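Local coordinates for kinesin-like protein (Caenorhabditis elegans, PDB 5X3E) that probably hydrolyses ATP to move along microtubules, as a kinesin-6 motor (Zen4), captured here in its nucleotide-free state, at residues Tyr221-Glu234 with Leu276-Lys290. Numbering follows the deposited sequence.
Sequences YVEIYNNYCYDLLE and LGEERRRVSSTLLNK
Lys-290 lays the end of its side chain over one face of the Tyr-225 ring: NZ stands 3.9 Å from the ring centroid in a cation-pi contact, and CD adds a CH-pi contact to the same ring. The chain runs out with CG anti to the backbone N (chi1 -177°) and kinks at chi3, which sets NZ over the ring and beside the carboxylate of Glu-223, where a salt bridge joins NZ to OE2 at 3.4 Å. OE2 also takes a hydrogen bond from Ser-295, while CG of Arg-281 packs against it. The hydroxyl of Tyr-225, hydrogen-bonded to Glu-352, also accepts a weak hydrogen bond from Ser-285 OG at the ring's edge.

These residues belong to the kinesin motor domain, a P-loop NTPase fold. Strands 221-225 and 228-231 form a beta-hairpin closed by a type I' turn, and the last turns of helix 267-281, with the loop beyond, cover one side of it. Gly-277 lets the two backbones close in, its CA 4.6 Å from that of Leu-232; with no side chain in the way, the Tyr-221 ring comes up to Gly-277, CD2 to CA 3.7 Å. Leu-232 touches both strand 221-225 and the helix, CD1 over the centre of the Tyr-221 ring and CD2 against the Arg-281 backbone.

The Tyr-221 OH donates to Glu-278 OE2 at 2.8 Å, arriving from above the carboxylate plane, and Arg-281 NH1 forms a salt bridge to the same oxygen. From the helix, Arg-280 bends at chi2 (70°), carrying its guanidinium to the turn that follows the hairpin, where NH1 donates a hydrogen bond to Leu-232 O at 3.0 Å (N-H...O 146°); NH1 and NH2 both make weak hydrogen bonds to Glu-234 O. Asp-231 OD2 accepts from Leu-233 N, an Asx turn within the same loop. With an alanine here instead of Arg-280, the two carbonyls are likely to lose their guanidinium donor, and the 231-234 turn its polar tie to the helix.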
ATOM      1  N   TYR A 221      -6.691  -0.636   7.542  1.00 44.27           N
ATOM      2  CA  TYR A 221      -6.620  -1.807   6.679  1.00 46.25           C
ATOM      3  C   TYR A 221      -7.989  -2.010   6.052  1.00 52.73           C
ATOM      4  O   TYR A 221      -8.972  -2.250   6.762  1.00 54.69           O
ATOM      5  CB  TYR A 221      -6.178  -3.054   7.447  1.00 53.29           C
ATOM      6  CG  TYR A 221      -5.679  -4.168   6.549  1.00 47.34           C
ATOM      7  CD1 TYR A 221      -5.526  -3.966   5.180  1.00 42.63           C
ATOM      8  CD2 TYR A 221      -5.356  -5.419   7.069  1.00 46.03           C
ATOM      9  CE1 TYR A 221      -5.067  -4.979   4.349  1.00 45.68           C
ATOM     10  CE2 TYR A 221      -4.892  -6.440   6.245  1.00 47.42           C
ATOM     11  CZ  TYR A 221      -4.749  -6.214   4.886  1.00 48.98           C
ATOM     12  OH  TYR A 221      -4.290  -7.219   4.061  1.00 49.04           O
ATOM     13  N   VAL A 222      -8.049  -1.908   4.731  1.00 46.51           N
ATOM     14  CA  VAL A 222      -9.303  -1.847   3.995  1.00 58.86           C
ATOM     15  C   VAL A 222      -9.261  -2.845   2.846  1.00 57.39           C
ATOM     16  O   VAL A 222      -8.206  -3.071   2.242  1.00 59.07           O
ATOM     17  CB  VAL A 222      -9.567  -0.413   3.486  1.00 60.58           C
ATOM     18  CG1 VAL A 222     -10.734  -0.398   2.608  1.00 72.34           C
ATOM     19  CG2 VAL A 222      -9.885   0.497   4.656  1.00 68.62           C
ATOM     20  N   GLU A 223     -10.405  -3.460   2.553  1.00 51.56           N
ATOM     21  CA  GLU A 223     -10.519  -4.433   1.476  1.00 58.74           C
ATOM     22  C   GLU A 223     -11.559  -3.960   0.472  1.00 60.31           C
ATOM     23  O   GLU A 223     -12.652  -3.537   0.858  1.00 69.85           O
ATOM     24  CB  GLU A 223     -10.903  -5.813   2.023  1.00 60.12           C
ATOM     25  CG  GLU A 223     -11.073  -6.886   0.965  1.00 64.36           C
ATOM     26  CD  GLU A 223     -11.629  -8.173   1.539  1.00 82.62           C
ATOM     27  OE1 GLU A 223     -12.526  -8.091   2.405  1.00 75.93           O
ATOM     28  OE2 GLU A 223     -11.166  -9.263   1.133  1.00 99.92           O
ATOM     29  N   ILE A 224     -11.232  -4.050  -0.812  1.00 60.96           N
ATOM     30  CA  ILE A 224     -12.179  -3.764  -1.883  1.00 65.35           C
ATOM     31  C   ILE A 224     -12.497  -5.091  -2.560  1.00 64.35           C
ATOM     32  O   ILE A 224     -11.642  -5.675  -3.238  1.00 69.80           O
ATOM     33  CB  ILE A 224     -11.627  -2.739  -2.878  1.00 59.53           C
ATOM     34  CG1 ILE A 224     -11.459  -1.386  -2.194  1.00 57.60           C
ATOM     35  CG2 ILE A 224     -12.549  -2.616  -4.080  1.00 61.20           C
ATOM     36  CD1 ILE A 224     -10.715  -0.376  -3.027  1.00 57.10           C
ATOM     37  N   TYR A 225     -13.715  -5.586  -2.351  1.00 56.75           N
ATOM     38  CA  TYR A 225     -14.126  -6.890  -2.861  1.00 64.01           C
ATOM     39  C   TYR A 225     -15.493  -6.761  -3.518  1.00 75.79           C
ATOM     40  O   TYR A 225     -16.455  -6.350  -2.863  1.00 78.97           O
ATOM     41  CB  TYR A 225     -14.163  -7.918  -1.727  1.00 65.39           C
ATOM     42  CG  TYR A 225     -14.758  -9.240  -2.119  1.00 75.14           C
ATOM     43  CD1 TYR A 225     -14.111 -10.068  -3.024  1.00 74.30           C
ATOM     44  CD2 TYR A 225     -15.962  -9.667  -1.582  1.00 92.21           C
ATOM     45  CE1 TYR A 225     -14.649 -11.283  -3.385  1.00 88.65           C
ATOM     46  CE2 TYR A 225     -16.508 -10.882  -1.937  1.00 95.35           C
ATOM     47  CZ  TYR A 225     -15.849 -11.686  -2.839  1.00 97.19           C
ATOM     48  OH  TYR A 225     -16.388 -12.901  -3.198  1.00104.57           O
ATOM     49  N   ASN A 226     -15.579  -7.120  -4.800  1.00 76.19           N
ATOM     50  CA  ASN A 226     -16.832  -7.083  -5.562  1.00 68.87           C
ATOM     51  C   ASN A 226     -17.435  -5.679  -5.586  1.00 66.62           C
ATOM     52  O   ASN A 226     -18.622  -5.485  -5.325  1.00 71.51           O
ATOM     53  CB  ASN A 226     -17.841  -8.093  -5.014  1.00 75.04           C
ATOM     54  CG  ASN A 226     -18.828  -8.564  -6.072  1.00 90.22           C
ATOM     55  OD1 ASN A 226     -19.133  -7.844  -7.024  1.00 93.54           O
ATOM     56  ND2 ASN A 226     -19.333  -9.779  -5.907  1.00 95.62           N
ATOM     57  N   ASN A 227     -16.592  -4.693  -5.904  1.00 71.80           N
ATOM     58  CA  ASN A 227     -16.957  -3.276  -5.993  1.00 76.87           C
ATOM     59  C   ASN A 227     -17.546  -2.731  -4.690  1.00 75.49           C
ATOM     60  O   ASN A 227     -18.160  -1.660  -4.682  1.00 94.09           O
ATOM     61  CB  ASN A 227     -17.922  -3.013  -7.155  1.00 76.83           C
ATOM     62  CG  ASN A 227     -17.676  -1.671  -7.817  1.00 77.14           C
ATOM     63  OD1 ASN A 227     -16.528  -1.268  -8.017  1.00 60.92           O
ATOM     64  ND2 ASN A 227     -18.753  -0.964  -8.145  1.00 94.31           N
ATOM     65  N   TYR A 228     -17.360  -3.444  -3.585  1.00 71.74           N
ATOM     66  CA  TYR A 228     -17.751  -2.977  -2.264  1.00 71.59           C
ATOM     67  C   TYR A 228     -16.506  -2.843  -1.401  1.00 68.08           C
ATOM     68  O   TYR A 228     -15.522  -3.568  -1.580  1.00 62.08           O
ATOM     69  CB  TYR A 228     -18.745  -3.930  -1.602  1.00 67.02           C
ATOM     70  CG  TYR A 228     -20.128  -3.895  -2.212  1.00 90.01           C
ATOM     71  CD1 TYR A 228     -20.760  -2.686  -2.486  1.00 99.71           C
ATOM     72  CD2 TYR A 228     -20.800  -5.068  -2.524  1.00 93.64           C
ATOM     73  CE1 TYR A 228     -22.029  -2.649  -3.040  1.00 95.15           C
ATOM     74  CE2 TYR A 228     -22.068  -5.042  -3.084  1.00104.34           C
ATOM     75  CZ  TYR A 228     -22.678  -3.829  -3.340  1.00106.74           C
ATOM     76  OH  TYR A 228     -23.939  -3.796  -3.896  1.00116.81           O
ATOM     77  N   CYS A 229     -16.543  -1.891  -0.481  1.00 59.53           N
ATOM     78  CA  CYS A 229     -15.390  -1.559   0.340  1.00 50.58           C
ATOM     79  C   CYS A 229     -15.654  -1.934   1.794  1.00 59.47           C
ATOM     80  O   CYS A 229     -16.677  -1.544   2.364  1.00 60.96           O
ATOM     81  CB  CYS A 229     -15.067  -0.073   0.212  1.00 57.98           C
ATOM     82  SG  CYS A 229     -13.567   0.372   1.065  1.00 58.13           S
ATOM     83  N   TYR A 230     -14.711  -2.657   2.403  1.00 60.34           N
ATOM     84  CA  TYR A 230     -14.848  -3.148   3.768  1.00 52.65           C
ATOM     85  C   TYR A 230     -13.638  -2.768   4.608  1.00 57.39           C
ATOM     86  O   TYR A 230     -12.499  -2.816   4.135  1.00 71.42           O
ATOM     87  CB  TYR A 230     -15.018  -4.671   3.804  1.00 53.53           C
ATOM     88  CG  TYR A 230     -16.195  -5.184   3.019  1.00 63.01           C
ATOM     89  CD1 TYR A 230     -17.449  -5.282   3.605  1.00 69.82           C
ATOM     90  CD2 TYR A 230     -16.058  -5.568   1.692  1.00 66.10           C
ATOM     91  CE1 TYR A 230     -18.534  -5.750   2.894  1.00 71.68           C
ATOM     92  CE2 TYR A 230     -17.141  -6.037   0.970  1.00 68.76           C
ATOM     93  CZ  TYR A 230     -18.376  -6.125   1.577  1.00 81.47           C
ATOM     94  OH  TYR A 230     -19.465  -6.587   0.871  1.00108.84           O
ATOM     95  N   ASP A 231     -13.897  -2.404   5.861  1.00 53.20           N
ATOM     96  CA  ASP A 231     -12.845  -2.116   6.829  1.00 49.37           C
ATOM     97  C   ASP A 231     -12.523  -3.399   7.592  1.00 62.52           C
ATOM     98  O   ASP A 231     -13.304  -3.842   8.440  1.00 66.27           O
ATOM     99  CB  ASP A 231     -13.276  -0.992   7.768  1.00 43.69           C
ATOM    100  CG  ASP A 231     -12.288  -0.756   8.897  1.00 58.85           C
ATOM    101  OD1 ASP A 231     -12.676  -0.121   9.906  1.00 56.92           O
ATOM    102  OD2 ASP A 231     -11.118  -1.186   8.769  1.00 50.02           O
ATOM    103  N   LEU A 232     -11.369  -3.995   7.283  1.00 60.60           N
ATOM    104  CA  LEU A 232     -10.923  -5.218   7.945  1.00 58.04           C
ATOM    105  C   LEU A 232     -10.629  -5.025   9.427  1.00 58.49           C
ATOM    106  O   LEU A 232     -10.497  -6.021  10.142  1.00 67.54           O
ATOM    107  CB  LEU A 232      -9.677  -5.759   7.244  1.00 56.13           C
ATOM    108  CG  LEU A 232      -9.785  -6.009   5.741  1.00 52.93           C
ATOM    109  CD1 LEU A 232      -8.417  -6.334   5.172  1.00 38.80           C
ATOM    110  CD2 LEU A 232     -10.748  -7.142   5.484  1.00 38.80           C
ATOM    111  N   LEU A 233     -10.517  -3.780   9.892  1.00 44.86           N
ATOM    112  CA  LEU A 233     -10.249  -3.457  11.289  1.00 45.37           C
ATOM    113  C   LEU A 233     -11.498  -3.025  12.048  1.00 53.33           C
ATOM    114  O   LEU A 233     -11.388  -2.555  13.185  1.00 62.26           O
ATOM    115  CB  LEU A 233      -9.183  -2.369  11.377  1.00 54.43           C
ATOM    116  CG  LEU A 233      -7.878  -2.737  10.679  1.00 53.49           C
ATOM    117  CD1 LEU A 233      -6.879  -1.618  10.854  1.00 44.00           C
ATOM    118  CD2 LEU A 233      -7.349  -4.046  11.232  1.00 51.79           C
ATOM    119  N   GLU A 234     -12.673  -3.151  11.437  1.00 55.30           N
ATOM    120  CA  GLU A 234     -13.913  -2.751  12.089  1.00 56.32           C
ATOM    121  C   GLU A 234     -14.150  -3.549  13.366  1.00 63.19           C
ATOM    122  O   GLU A 234     -13.817  -4.733  13.450  1.00 59.59           O
ATOM    123  CB  GLU A 234     -15.080  -2.939  11.118  1.00 56.39           C
ATOM    124  CG  GLU A 234     -16.471  -2.900  11.740  1.00 63.50           C
ATOM    125  CD  GLU A 234     -17.551  -3.303  10.755  1.00 67.18           C
ATOM    126  OE1 GLU A 234     -18.750  -3.170  11.087  1.00 71.76           O
ATOM    127  OE2 GLU A 234     -17.195  -3.752   9.644  1.00 61.50           O
ATOM    128  N   LEU A 276      -4.703  -9.092  12.377  1.00 64.99           N
ATOM    129  CA  LEU A 276      -6.128  -9.056  12.691  1.00 54.09           C
ATOM    130  C   LEU A 276      -6.957  -8.787  11.444  1.00 49.53           C
ATOM    131  O   LEU A 276      -7.998  -9.420  11.234  1.00 63.98           O
ATOM    132  CB  LEU A 276      -6.415  -7.997  13.754  1.00 49.83           C
ATOM    133  CG  LEU A 276      -7.903  -7.831  14.070  1.00 68.01           C
ATOM    134  CD1 LEU A 276      -8.468  -9.115  14.651  1.00 85.97           C
ATOM    135  CD2 LEU A 276      -8.129  -6.667  15.010  1.00 77.86           C
ATOM    136  N   GLY A 277      -6.504  -7.863  10.598  1.00 47.64           N
ATOM    137  CA  GLY A 277      -7.199  -7.615   9.346  1.00 50.30           C
ATOM    138  C   GLY A 277      -7.189  -8.825   8.433  1.00 53.60           C
ATOM    139  O   GLY A 277      -8.175  -9.111   7.752  1.00 52.81           O
ATOM    140  N   GLU A 278      -6.068  -9.552   8.407  1.00 57.26           N
ATOM    141  CA  GLU A 278      -5.981 -10.763   7.601  1.00 57.85           C
ATOM    142  C   GLU A 278      -7.006 -11.796   8.052  1.00 59.38           C
ATOM    143  O   GLU A 278      -7.582 -12.505   7.222  1.00 68.41           O
ATOM    144  CB  GLU A 278      -4.568 -11.338   7.676  1.00 71.86           C
ATOM    145  CG  GLU A 278      -3.517 -10.523   6.934  1.00 64.82           C
ATOM    146  CD  GLU A 278      -3.616 -10.666   5.427  1.00 74.65           C
ATOM    147  OE1 GLU A 278      -2.927 -11.543   4.862  1.00 90.45           O
ATOM    148  OE2 GLU A 278      -4.407  -9.926   4.809  1.00 61.69           O
ATOM    149  N   GLU A 279      -7.248 -11.894   9.364  1.00 68.03           N
ATOM    150  CA  GLU A 279      -8.303 -12.781   9.855  1.00 77.23           C
ATOM    151  C   GLU A 279      -9.663 -12.395   9.280  1.00 77.86           C
ATOM    152  O   GLU A 279     -10.441 -13.266   8.872  1.00 94.93           O
ATOM    153  CB  GLU A 279      -8.356 -12.761  11.383  1.00 80.55           C
ATOM    154  CG  GLU A 279      -7.139 -13.334  12.087  1.00 79.76           C
ATOM    155  CD  GLU A 279      -7.354 -13.479  13.589  1.00 90.85           C
ATOM    156  OE1 GLU A 279      -8.437 -13.946  14.000  1.00 95.16           O
ATOM    157  OE2 GLU A 279      -6.444 -13.115  14.363  1.00101.32           O
ATOM    158  N   ARG A 280      -9.973 -11.095   9.235  1.00 65.33           N
ATOM    159  CA  ARG A 280     -11.219 -10.673   8.596  1.00 66.50           C
ATOM    160  C   ARG A 280     -11.173 -10.868   7.089  1.00 71.42           C
ATOM    161  O   ARG A 280     -12.183 -11.236   6.477  1.00 79.73           O
ATOM    162  CB  ARG A 280     -11.544  -9.211   8.900  1.00 65.04           C
ATOM    163  CG  ARG A 280     -12.271  -8.925  10.202  1.00 70.85           C
ATOM    164  CD  ARG A 280     -11.473  -9.137  11.456  1.00 83.46           C
ATOM    165  NE  ARG A 280     -12.323  -8.867  12.612  1.00 90.78           N
ATOM    166  CZ  ARG A 280     -12.423  -7.682  13.205  1.00 65.58           C
ATOM    167  NH1 ARG A 280     -11.714  -6.656  12.759  1.00 57.66           N
ATOM    168  NH2 ARG A 280     -13.230  -7.527  14.246  1.00 66.68           N
ATOM    169  N   ARG A 281     -10.015 -10.636   6.473  1.00 82.88           N
ATOM    170  CA  ARG A 281      -9.926 -10.757   5.024  1.00 77.77           C
ATOM    171  C   ARG A 281     -10.246 -12.164   4.542  1.00 79.84           C
ATOM    172  O   ARG A 281     -10.639 -12.335   3.384  1.00 98.50           O
ATOM    173  CB  ARG A 281      -8.539 -10.341   4.538  1.00 58.93           C
ATOM    174  CG  ARG A 281      -8.475 -10.095   3.048  1.00 58.93           C
ATOM    175  CD  ARG A 281      -7.052  -9.995   2.557  1.00 57.45           C
ATOM    176  NE  ARG A 281      -6.709 -11.250   1.916  1.00 84.13           N
ATOM    177  CZ  ARG A 281      -6.138 -12.273   2.537  1.00104.82           C
ATOM    178  NH1 ARG A 281      -5.827 -12.194   3.825  1.00110.02           N
ATOM    179  NH2 ARG A 281      -5.895 -13.386   1.867  1.00110.82           N
ATOM    180  N   ARG A 282     -10.112 -13.164   5.410  1.00 78.92           N
ATOM    181  CA  ARG A 282     -10.333 -14.564   5.071  1.00 87.39           C
ATOM    182  C   ARG A 282     -11.798 -14.983   5.162  1.00 96.15           C
ATOM    183  O   ARG A 282     -12.108 -16.152   4.911  1.00110.51           O
ATOM    184  CB  ARG A 282      -9.476 -15.460   5.976  1.00 79.19           C
ATOM    185  CG  ARG A 282      -7.982 -15.263   5.754  1.00 87.12           C
ATOM    186  CD  ARG A 282      -7.115 -16.120   6.666  1.00 88.43           C
ATOM    187  NE  ARG A 282      -5.707 -15.763   6.520  1.00 88.39           N
ATOM    188  CZ  ARG A 282      -4.941 -16.129   5.498  1.00103.19           C
ATOM    189  NH1 ARG A 282      -5.442 -16.868   4.517  1.00113.28           N
ATOM    190  NH2 ARG A 282      -3.672 -15.748   5.449  1.00 92.36           N
ATOM    191  N   VAL A 283     -12.704 -14.063   5.483  1.00 89.34           N
ATOM    192  CA  VAL A 283     -14.132 -14.360   5.571  1.00 88.22           C
ATOM    193  C   VAL A 283     -14.724 -14.260   4.171  1.00 93.63           C
ATOM    194  O   VAL A 283     -14.950 -13.166   3.654  1.00102.03           O
ATOM    195  CB  VAL A 283     -14.837 -13.415   6.543  1.00 79.08           C
ATOM    196  CG1 VAL A 283     -16.320 -13.709   6.576  1.00 88.64           C
ATOM    197  CG2 VAL A 283     -14.247 -13.571   7.926  1.00 75.27           C
ATOM    198  N   SER A 284     -14.976 -15.415   3.560  1.00 96.20           N
ATOM    199  CA  SER A 284     -15.570 -15.497   2.236  1.00102.93           C
ATOM    200  C   SER A 284     -17.080 -15.266   2.303  1.00104.86           C
ATOM    201  O   SER A 284     -17.690 -15.242   3.376  1.00103.63           O
ATOM    202  CB  SER A 284     -15.274 -16.858   1.604  1.00109.64           C
ATOM    203  OG  SER A 284     -15.964 -17.018   0.375  1.00118.98           O
ATOM    204  N   SER A 285     -17.682 -15.083   1.126  1.00 99.92           N
ATOM    205  CA  SER A 285     -19.135 -15.007   1.049  1.00 96.59           C
ATOM    206  C   SER A 285     -19.764 -16.288   1.572  1.00109.90           C
ATOM    207  O   SER A 285     -20.751 -16.254   2.318  1.00 95.57           O
ATOM    208  CB  SER A 285     -19.576 -14.750  -0.392  1.00101.77           C
ATOM    209  OG  SER A 285     -18.890 -13.649  -0.956  1.00 96.94           O
ATOM    210  N   THR A 286     -19.191 -17.428   1.199  1.00126.00           N
ATOM    211  CA  THR A 286     -19.626 -18.736   1.662  1.00125.90           C
ATOM    212  C   THR A 286     -19.016 -19.115   3.004  1.00122.01           C
ATOM    213  O   THR A 286     -19.103 -20.285   3.397  1.00118.55           O
ATOM    214  CB  THR A 286     -19.277 -19.799   0.615  1.00125.10           C
ATOM    215  OG1 THR A 286     -17.871 -19.751   0.334  1.00126.37           O
ATOM    216  CG2 THR A 286     -20.053 -19.548  -0.669  1.00121.71           C
ATOM    217  N   LEU A 287     -18.404 -18.156   3.702  1.00107.17           N
ATOM    218  CA  LEU A 287     -17.751 -18.346   4.996  1.00100.67           C
ATOM    219  C   LEU A 287     -16.603 -19.348   4.942  1.00109.56           C
ATOM    220  O   LEU A 287     -16.130 -19.803   5.994  1.00 97.54           O
ATOM    221  CB  LEU A 287     -18.759 -18.753   6.076  1.00102.30           C
ATOM    222  CG  LEU A 287     -19.673 -17.627   6.559  1.00 85.61           C
ATOM    223  CD1 LEU A 287     -20.840 -18.212   7.306  1.00 98.44           C
ATOM    224  CD2 LEU A 287     -18.912 -16.673   7.450  1.00 79.73           C
ATOM    225  N   LEU A 288     -16.144 -19.706   3.744  1.00120.77           N
ATOM    226  CA  LEU A 288     -14.917 -20.476   3.591  1.00116.68           C
ATOM    227  C   LEU A 288     -13.722 -19.544   3.739  1.00110.24           C
ATOM    228  O   LEU A 288     -13.822 -18.491   4.377  1.00107.42           O
ATOM    229  CB  LEU A 288     -14.868 -21.178   2.231  1.00113.16           C
ATOM    230  CG  LEU A 288     -15.522 -22.549   2.043  1.00111.22           C
ATOM    231  CD1 LEU A 288     -17.031 -22.462   2.146  1.00114.56           C
ATOM    232  CD2 LEU A 288     -15.116 -23.131   0.698  1.00118.46           C
ATOM    233  N   ASN A 289     -12.594 -19.922   3.147  1.00113.09           N
ATOM    234  CA  ASN A 289     -11.403 -19.087   3.103  1.00107.72           C
ATOM    235  C   ASN A 289     -11.388 -18.331   1.780  1.00110.99           C
ATOM    236  O   ASN A 289     -11.386 -18.947   0.708  1.00126.51           O
ATOM    237  CB  ASN A 289     -10.135 -19.930   3.261  1.00116.23           C
ATOM    238  CG  ASN A 289      -8.859 -19.114   3.103  1.00111.44           C
ATOM    239  OD1 ASN A 289      -8.378 -18.501   4.057  1.00 98.92           O
ATOM    240  ND2 ASN A 289      -8.301 -19.113   1.896  1.00111.35           N
ATOM    241  N   LYS A 290     -11.387 -17.004   1.856  1.00108.87           N
ATOM    242  CA  LYS A 290     -11.332 -16.159   0.670  1.00116.86           C
ATOM    243  C   LYS A 290      -9.879 -15.847   0.335  1.00121.33           C
ATOM    244  O   LYS A 290      -9.107 -15.443   1.209  1.00116.61           O
ATOM    245  CB  LYS A 290     -12.123 -14.869   0.890  1.00110.15           C
ATOM    246  CG  LYS A 290     -12.180 -13.960  -0.324  1.00107.94           C
ATOM    247  CD  LYS A 290     -13.280 -12.920  -0.177  1.00 99.55           C
ATOM    248  CE  LYS A 290     -13.047 -12.024   1.028  1.00 95.36           C
ATOM    249  NZ  LYS A 290     -14.136 -11.017   1.175  1.00108.97           N
TER